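Local coordinates for uncharacterized protein (Bacillus thuringiensis serovar kurstaki, PDB 4XHN) that probably binds and hydrolyses ATP as a bacterial actin-like protein, possibly a filament-forming plasmid-segregation ATPase, at residues A[233-238]-A[367-372]; A[241-246]-A[257-262]. The protein carries 2 engineered substitutions. All coordinates share one frame; numbering follows the deposited sequence.

Contact 1 of 2, residues A[233-238]-A[367-372]; sequences AINDLG and NIVVGG. With ANP (phosphoaminophosphonic acid-adenylate ester), chain C.
Gly371 turns out of its strand with a positive phi of 95° and brings its bare CA against Asp236 OD1 at 3.3 Å. The same CA makes a CA-H...O contact with Leu237 O. With no side chain in the way, both oxygens can lie close. The two segments are neighbouring parallel strands of the second sheet of what is probably an actin-like ATPase fold. Their glycine-rich ends match the second phosphate motif and the adenosine motif of that family.

The backbones pair in parallel fashion. Asn235 sits between Ile368 and Val370, giving its N to Ile368 O at 2.7 Å and taking Val370 N on its O at 2.8 Å. Ile368 N also reaches Ala233 O, and Leu237 N reaches Val370 O.

The Asn235 amide leans toward the neighbouring strand. CG lies anti to the carbonyl carbon, chi1 -52°, and this lets ND2 lie over Ile368 O in a weak bond of 3.4 Å. That oxygen therefore has two donors from one residue. Asn235 OD1 turns to Asn244 of the next strand.

On the same face, Leu237 and Val369 cross obliquely, with Leu237 CD1 on Val369 CG1 at 3.6 Å. Helix 337-362 covers the Asn235 and Leu237 side chains. On the other face, Asp236 and Val370 meet at about a right angle, with Asp236 OD1 3.9 Å from Val370 CG2. Asp236 OD2 is held by Thr403 OG1. The Asp236 side chain is about 4 Å from a bound magnesium ion. Past the strand ends, Gly372 N donates to ANP O2A, at 3.2 Å and an N-H...O angle of 164°.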
loop_
_atom_site.group_PDB
_atom_site.type_symbol
_atom_site.label_atom_id
_atom_site.label_comp_id
_atom_site.label_asym_id
_atom_site.label_seq_id
_atom_site.Cartn_x
_atom_site.Cartn_y
_atom_site.Cartn_z
ATOM N N ALA A 233 11.732 -15.324 6.110
ATOM C CA ALA A 233 10.881 -14.302 6.696
ATOM C C ALA A 233 10.536 -13.246 5.653
ATOM O O ALA A 233 11.354 -12.927 4.789
ATOM C CB ALA A 233 11.562 -13.661 7.894
ATOM N N ILE A 234 9.320 -12.716 5.725
ATOM C CA ILE A 234 8.953 -11.564 4.913
ATOM C C ILE A 234 8.662 -10.375 5.797
ATOM O O ILE A 234 7.726 -10.401 6.594
ATOM C CB ILE A 234 7.714 -11.805 4.057
ATOM C CG1 ILE A 234 7.773 -13.148 3.352
ATOM C CG2 ILE A 234 7.554 -10.690 3.034
ATOM C CD1 ILE A 234 6.529 -13.391 2.556
ATOM N N ASN A 235 9.455 -9.325 5.644
ATOM C CA ASN A 235 9.255 -8.125 6.429
ATOM C C ASN A 235 8.748 -6.975 5.567
ATOM O O ASN A 235 9.513 -6.334 4.846
ATOM C CB ASN A 235 10.546 -7.741 7.140
ATOM C CG ASN A 235 11.141 -8.899 7.921
ATOM O OD1 ASN A 235 10.709 -9.200 9.033
ATOM N ND2 ASN A 235 12.139 -9.552 7.339
ATOM N N ASP A 236 7.442 -6.740 5.639
ATOM C CA ASP A 236 6.807 -5.645 4.925
ATOM C C ASP A 236 6.896 -4.391 5.784
ATOM O O ASP A 236 6.246 -4.301 6.826
ATOM C CB ASP A 236 5.351 -5.988 4.603
ATOM C CG ASP A 236 4.785 -5.150 3.471
ATOM O OD1 ASP A 236 5.361 -4.090 3.158
ATOM O OD2 ASP A 236 3.754 -5.554 2.893
ATOM N N LEU A 237 7.708 -3.430 5.355
ATOM C CA LEU A 237 7.947 -2.232 6.154
ATOM C C LEU A 237 7.021 -1.099 5.719
ATOM O O LEU A 237 7.225 -0.483 4.673
ATOM C CB LEU A 237 9.413 -1.803 6.048
ATOM C CG LEU A 237 10.475 -2.880 6.316
ATOM C CD1 LEU A 237 11.827 -2.242 6.596
ATOM C CD2 LEU A 237 10.078 -3.811 7.456
ATOM N N GLY A 238 6.004 -0.829 6.534
ATOM C CA GLY A 238 4.958 0.111 6.168
ATOM C C GLY A 238 4.969 1.436 6.908
ATOM O O GLY A 238 5.902 1.745 7.651
ATOM N N ASN A 367 16.075 -13.645 4.695
ATOM C CA ASN A 367 15.151 -12.619 5.174
ATOM C C ASN A 367 14.832 -11.573 4.110
ATOM O O ASN A 367 15.686 -10.764 3.746
ATOM C CB ASN A 367 15.713 -11.929 6.417
ATOM C CG ASN A 367 15.892 -12.879 7.578
ATOM O OD1 ASN A 367 15.007 -13.024 8.422
ATOM N ND2 ASN A 367 17.040 -13.541 7.624
ATOM N N ILE A 368 13.597 -11.588 3.622
ATOM C CA ILE A 368 13.175 -10.652 2.586
ATOM C C ILE A 368 12.586 -9.385 3.198
ATOM O O ILE A 368 11.658 -9.448 4.003
ATOM C CB ILE A 368 12.142 -11.293 1.643
ATOM C CG1 ILE A 368 12.683 -12.613 1.093
ATOM C CG2 ILE A 368 11.793 -10.344 0.511
ATOM C CD1 ILE A 368 11.677 -13.398 0.295
ATOM N N VAL A 369 13.136 -8.236 2.813
ATOM C CA VAL A 369 12.660 -6.957 3.324
ATOM C C VAL A 369 12.008 -6.143 2.212
ATOM O O VAL A 369 12.647 -5.814 1.212
ATOM C CB VAL A 369 13.801 -6.139 3.952
ATOM C CG1 VAL A 369 13.254 -4.876 4.591
ATOM C CG2 VAL A 369 14.551 -6.974 4.976
ATOM N N VAL A 370 10.729 -5.826 2.390
ATOM C CA VAL A 370 9.965 -5.111 1.376
ATOM C C VAL A 370 9.181 -3.954 1.994
ATOM O O VAL A 370 9.326 -3.661 3.181
ATOM C CB VAL A 370 8.994 -6.055 0.642
ATOM C CG1 VAL A 370 9.762 -7.184 -0.031
ATOM C CG2 VAL A 370 7.963 -6.619 1.609
ATOM N N GLY A 371 8.353 -3.298 1.188
ATOM C CA GLY A 371 7.553 -2.185 1.667
ATOM C C GLY A 371 8.222 -0.848 1.409
ATOM O O GLY A 371 9.413 -0.792 1.107
ATOM N N GLY A 372 7.457 0.231 1.534
ATOM C CA GLY A 372 7.981 1.562 1.287
ATOM C C GLY A 372 9.097 1.964 2.234
ATOM O O GLY A 372 9.884 2.860 1.928
HETATM P PG ANP C . 1.062 -0.077 6.364
HETATM O O1G ANP C . 1.552 0.126 7.762
HETATM O O2G ANP C . 1.984 -1.126 5.628
HETATM O O3G ANP C . -0.423 -0.624 6.408
HETATM P PB ANP C . 1.553 1.220 3.940
HETATM O O1B ANP C . 0.452 1.829 3.026
HETATM O O2B ANP C . 1.714 -0.229 3.610
HETATM N N3B ANP C . 1.083 1.402 5.541
HETATM P PA ANP C . 3.901 1.663 2.533
HETATM O O1A ANP C . 3.233 1.737 1.213
HETATM O O2A ANP C . 4.556 0.309 2.821
HETATM O O3A ANP C . 2.905 1.972 3.736
HETATM O "O5'" ANP C . 4.951 2.842 2.625
HETATM C "C5'" ANP C . 5.848 2.914 3.754
HETATM C "C4'" ANP C . 6.527 4.262 3.788
HETATM O "O4'" ANP C . 7.463 4.374 2.689
HETATM C "C3'" ANP C . 5.597 5.472 3.686
HETATM O "O3'" ANP C . 6.033 6.486 4.584
HETATM C "C2'" ANP C . 5.777 5.913 2.232
HETATM O "O2'" ANP C . 5.486 7.291 2.028
HETATM C "C1'" ANP C . 7.258 5.614 2.047
HETATM N N9 ANP C . 7.698 5.520 0.660
HETATM C C8 ANP C . 7.069 4.893 -0.382
HETATM N N7 ANP C . 7.703 4.984 -1.529
HETATM C C5 ANP C . 8.830 5.729 -1.211
HETATM C C6 ANP C . 9.918 6.180 -1.993
HETATM N N6 ANP C . 10.051 5.933 -3.297
HETATM N N1 ANP C . 10.880 6.897 -1.369
HETATM C C2 ANP C . 10.754 7.147 -0.063
HETATM N N3 ANP C . 9.776 6.778 0.771
HETATM C C4 ANP C . 8.842 6.067 0.128
HETATM O O HOH W 1 14.093 -11.088 9.611
#

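Contact 2 of 2, residues A[241-246]-A[257-262]; sequences TSDNAF and STNTDL. With ANP (phosphoaminophosphonic acid-adenylate ester), chain C.
Strands 242-246 and 258-260 run antiparallel, 168° between their directions and 4.7 Å apart at closest approach, as the two arms of a beta hairpin. The hairpin lies at one margin of the five-stranded sheet of this probably actin-like fold, with strand 251-260 outermost.

Ser242 and Thr260 form a hydrogen-bonded pair, with Ser242 N on Thr260 O and Thr260 N on Ser242 O. Asn244 and Thr258 form another. There, Asn244 N donates to Thr258 O, and the return bond from Thr258 N is weak. Asp243 and Asn259 make the non-hydrogen-bonded pair between them.

Asn244 and Thr258 lie side by side and point the same way, Thr258 CG2 touching Asn244 CB at 3.6 Å. Asn244 OD1 lies 3.8 Å from Thr260 CG2, while the main polar partner of the Asn244 amide is in strand 231-237. On the other face Asp243 and Asn259 approach with carboxylate and amide planes 74° apart. Asp243 OD1 and Asn259 ND2 are 3.8 Å apart, so the pair is loose.

At one end Ser257 OG takes Phe246 N at 2.7 Å, extending the pairing with a side-chain acceptor. At the other, Thr260 OG1 accepts from Leu262 N in an ST turn, and Ser242 CB packs on Leu262 CB.

Thr241 lies where this end meets the nucleotide. Its OG1 stands between the backbone N and the carbonyl carbon, chi1 67°. This turns the hydroxyl to the gamma phosphate, where Thr241 OG1 donates to ANP O1G at 2.7 Å and Thr241 N donates to the same oxygen at 3.0 Å.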
loop_
_atom_site.group_PDB
_atom_site.type_symbol
_atom_site.label_atom_id
_atom_site.label_comp_id
_atom_site.label_asym_id
_atom_site.label_seq_id
_atom_site.Cartn_x
_atom_site.Cartn_y
_atom_site.Cartn_z
ATOM N N THR A 241 2.815 0.544 10.486
ATOM C CA THR A 241 3.135 -0.779 11.021
ATOM C C THR A 241 4.336 -1.405 10.315
ATOM O O THR A 241 4.844 -0.857 9.332
ATOM C CB THR A 241 1.950 -1.741 10.882
ATOM O OG1 THR A 241 1.716 -1.994 9.489
ATOM C CG2 THR A 241 0.692 -1.165 11.515
ATOM N N SER A 242 4.770 -2.549 10.837
ATOM C CA SER A 242 5.806 -3.369 10.226
ATOM C C SER A 242 5.425 -4.836 10.405
ATOM O O SER A 242 5.298 -5.328 11.537
ATOM C CB SER A 242 7.188 -3.083 10.848
ATOM O OG SER A 242 8.242 -3.530 10.019
ATOM N N ASP A 243 5.214 -5.523 9.286
ATOM C CA ASP A 243 4.743 -6.895 9.321
ATOM C C ASP A 243 5.898 -7.872 9.214
ATOM O O ASP A 243 6.588 -7.918 8.197
ATOM C CB ASP A 243 3.735 -7.139 8.199
ATOM C CG ASP A 243 2.862 -8.346 8.461
ATOM O OD1 ASP A 243 1.626 -8.214 8.363
ATOM O OD2 ASP A 243 3.412 -9.426 8.763
ATOM N N ASN A 244 6.101 -8.651 10.269
ATOM C CA ASN A 244 7.140 -9.667 10.276
ATOM C C ASN A 244 6.565 -11.077 10.193
ATOM O O ASN A 244 6.246 -11.690 11.215
ATOM C CB ASN A 244 8.002 -9.536 11.527
ATOM C CG ASN A 244 8.539 -8.134 11.719
ATOM O OD1 ASN A 244 8.038 -7.374 12.548
ATOM N ND2 ASN A 244 9.560 -7.780 10.948
ATOM N N ALA A 245 6.440 -11.589 8.973
ATOM C CA ALA A 245 5.904 -12.924 8.752
ATOM C C ALA A 245 7.026 -13.922 8.502
ATOM O O ALA A 245 8.061 -13.575 7.939
ATOM C CB ALA A 245 4.929 -12.916 7.587
ATOM N N PHE A 246 6.813 -15.162 8.927
ATOM C CA PHE A 246 7.807 -16.215 8.761
ATOM C C PHE A 246 7.180 -17.434 8.097
ATOM O O PHE A 246 6.189 -17.976 8.584
ATOM C CB PHE A 246 8.420 -16.591 10.112
ATOM C CG PHE A 246 9.394 -17.737 10.045
ATOM C CD1 PHE A 246 10.503 -17.676 9.218
ATOM C CD2 PHE A 246 9.208 -18.868 10.824
ATOM C CE1 PHE A 246 11.401 -18.729 9.159
ATOM C CE2 PHE A 246 10.104 -19.922 10.770
ATOM C CZ PHE A 246 11.201 -19.851 9.937
ATOM N N SER A 257 5.073 -15.505 13.355
ATOM C CA SER A 257 4.746 -14.409 12.451
ATOM C C SER A 257 4.082 -13.280 13.221
ATOM O O SER A 257 2.908 -13.365 13.581
ATOM C CB SER A 257 3.835 -14.887 11.319
ATOM O OG SER A 257 4.574 -15.586 10.334
ATOM N N THR A 258 4.841 -12.221 13.474
ATOM C CA THR A 258 4.353 -11.128 14.302
ATOM C C THR A 258 4.028 -9.877 13.492
ATOM O O THR A 258 4.019 -9.898 12.260
ATOM C CB THR A 258 5.372 -10.764 15.399
ATOM O OG1 THR A 258 4.791 -9.810 16.295
ATOM C CG2 THR A 258 6.644 -10.188 14.792
ATOM N N ASN A 259 3.761 -8.790 14.208
ATOM C CA ASN A 259 3.300 -7.548 13.609
ATOM C C ASN A 259 3.454 -6.395 14.595
ATOM O O ASN A 259 2.812 -6.383 15.646
ATOM C CB ASN A 259 1.842 -7.691 13.165
ATOM C CG ASN A 259 1.217 -6.373 12.764
ATOM O OD1 ASN A 259 0.631 -5.675 13.590
ATOM N ND2 ASN A 259 1.328 -6.030 11.486
ATOM N N THR A 260 4.314 -5.437 14.263
ATOM C CA THR A 260 4.598 -4.323 15.162
ATOM C C THR A 260 4.231 -2.989 14.524
ATOM O O THR A 260 3.949 -2.921 13.329
ATOM C CB THR A 260 6.085 -4.290 15.569
ATOM O OG1 THR A 260 6.827 -3.510 14.625
ATOM C CG2 THR A 260 6.660 -5.698 15.626
ATOM N N ASP A 261 4.234 -1.926 15.324
ATOM C CA ASP A 261 3.932 -0.596 14.806
ATOM C C ASP A 261 5.213 0.165 14.477
ATOM O O ASP A 261 5.253 1.394 14.553
ATOM C CB ASP A 261 3.080 0.200 15.801
ATOM C CG ASP A 261 3.700 0.268 17.182
ATOM O OD1 ASP A 261 4.716 0.975 17.350
ATOM O OD2 ASP A 261 3.162 -0.378 18.107
ATOM N N LEU A 262 6.256 -0.573 14.114
ATOM C CA LEU A 262 7.502 0.033 13.663
ATOM C C LEU A 262 7.315 0.582 12.255
ATOM O O LEU A 262 7.767 -0.012 11.279
ATOM C CB LEU A 262 8.643 -0.983 13.700
ATOM C CG LEU A 262 10.069 -0.464 13.496
ATOM C CD1 LEU A 262 10.419 0.575 14.546
ATOM C CD2 LEU A 262 11.062 -1.615 13.528
HETATM P PG ANP C . 1.062 -0.077 6.364
HETATM O O1G ANP C . 1.552 0.126 7.762
HETATM O O2G ANP C . 1.984 -1.126 5.628
HETATM O O3G ANP C . -0.423 -0.624 6.408
HETATM P PB ANP C . 1.553 1.220 3.940
HETATM O O1B ANP C . 0.452 1.829 3.026
HETATM O O2B ANP C . 1.714 -0.229 3.610
HETATM N N3B ANP C . 1.083 1.402 5.541
HETATM P PA ANP C . 3.901 1.663 2.533
HETATM O O1A ANP C . 3.233 1.737 1.213
HETATM O O2A ANP C . 4.556 0.309 2.821
HETATM O O3A ANP C . 2.905 1.972 3.736
HETATM O "O5'" ANP C . 4.951 2.842 2.625
HETATM C "C5'" ANP C . 5.848 2.914 3.754
HETATM C "C4'" ANP C . 6.527 4.262 3.788
HETATM O "O4'" ANP C . 7.463 4.374 2.689
HETATM C "C3'" ANP C . 5.597 5.472 3.686
HETATM O "O3'" ANP C . 6.033 6.486 4.584
HETATM C "C2'" ANP C . 5.777 5.913 2.232
HETATM O "O2'" ANP C . 5.486 7.291 2.028
HETATM C "C1'" ANP C . 7.258 5.614 2.047
HETATM N N9 ANP C . 7.698 5.520 0.660
HETATM C C8 ANP C . 7.069 4.893 -0.382
HETATM N N7 ANP C . 7.703 4.984 -1.529
HETATM C C5 ANP C . 8.830 5.729 -1.211
HETATM C C6 ANP C . 9.918 6.180 -1.993
HETATM N N6 ANP C . 10.051 5.933 -3.297
HETATM N N1 ANP C . 10.880 6.897 -1.369
HETATM C C2 ANP C . 10.754 7.147 -0.063
HETATM N N3 ANP C . 9.776 6.778 0.771
HETATM C C4 ANP C . 8.842 6.067 0.128
#

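How the contacts relate
Both contacts belong to one mixed sheet and are joined through its neighbouring strands 231-237 and 242-248, with centres about 9 Å apart. Contact 1 is the inner pair: parallel, buried, and closed by residues far apart in the chain. Contact 2 is the edge hairpin: local, antiparallel and only partly buried. A probable backbone bond from Ile234 N to Ala245 O is one of several ties between them. Contact 1 rests mainly on backbone pairing, with a few apolar side-chain touches, whereas contact 2 relies more on serine, threonine and asparagine. Both end at the nucleotide, 367-372 at its alpha phosphate and 241-246 at its gamma phosphate.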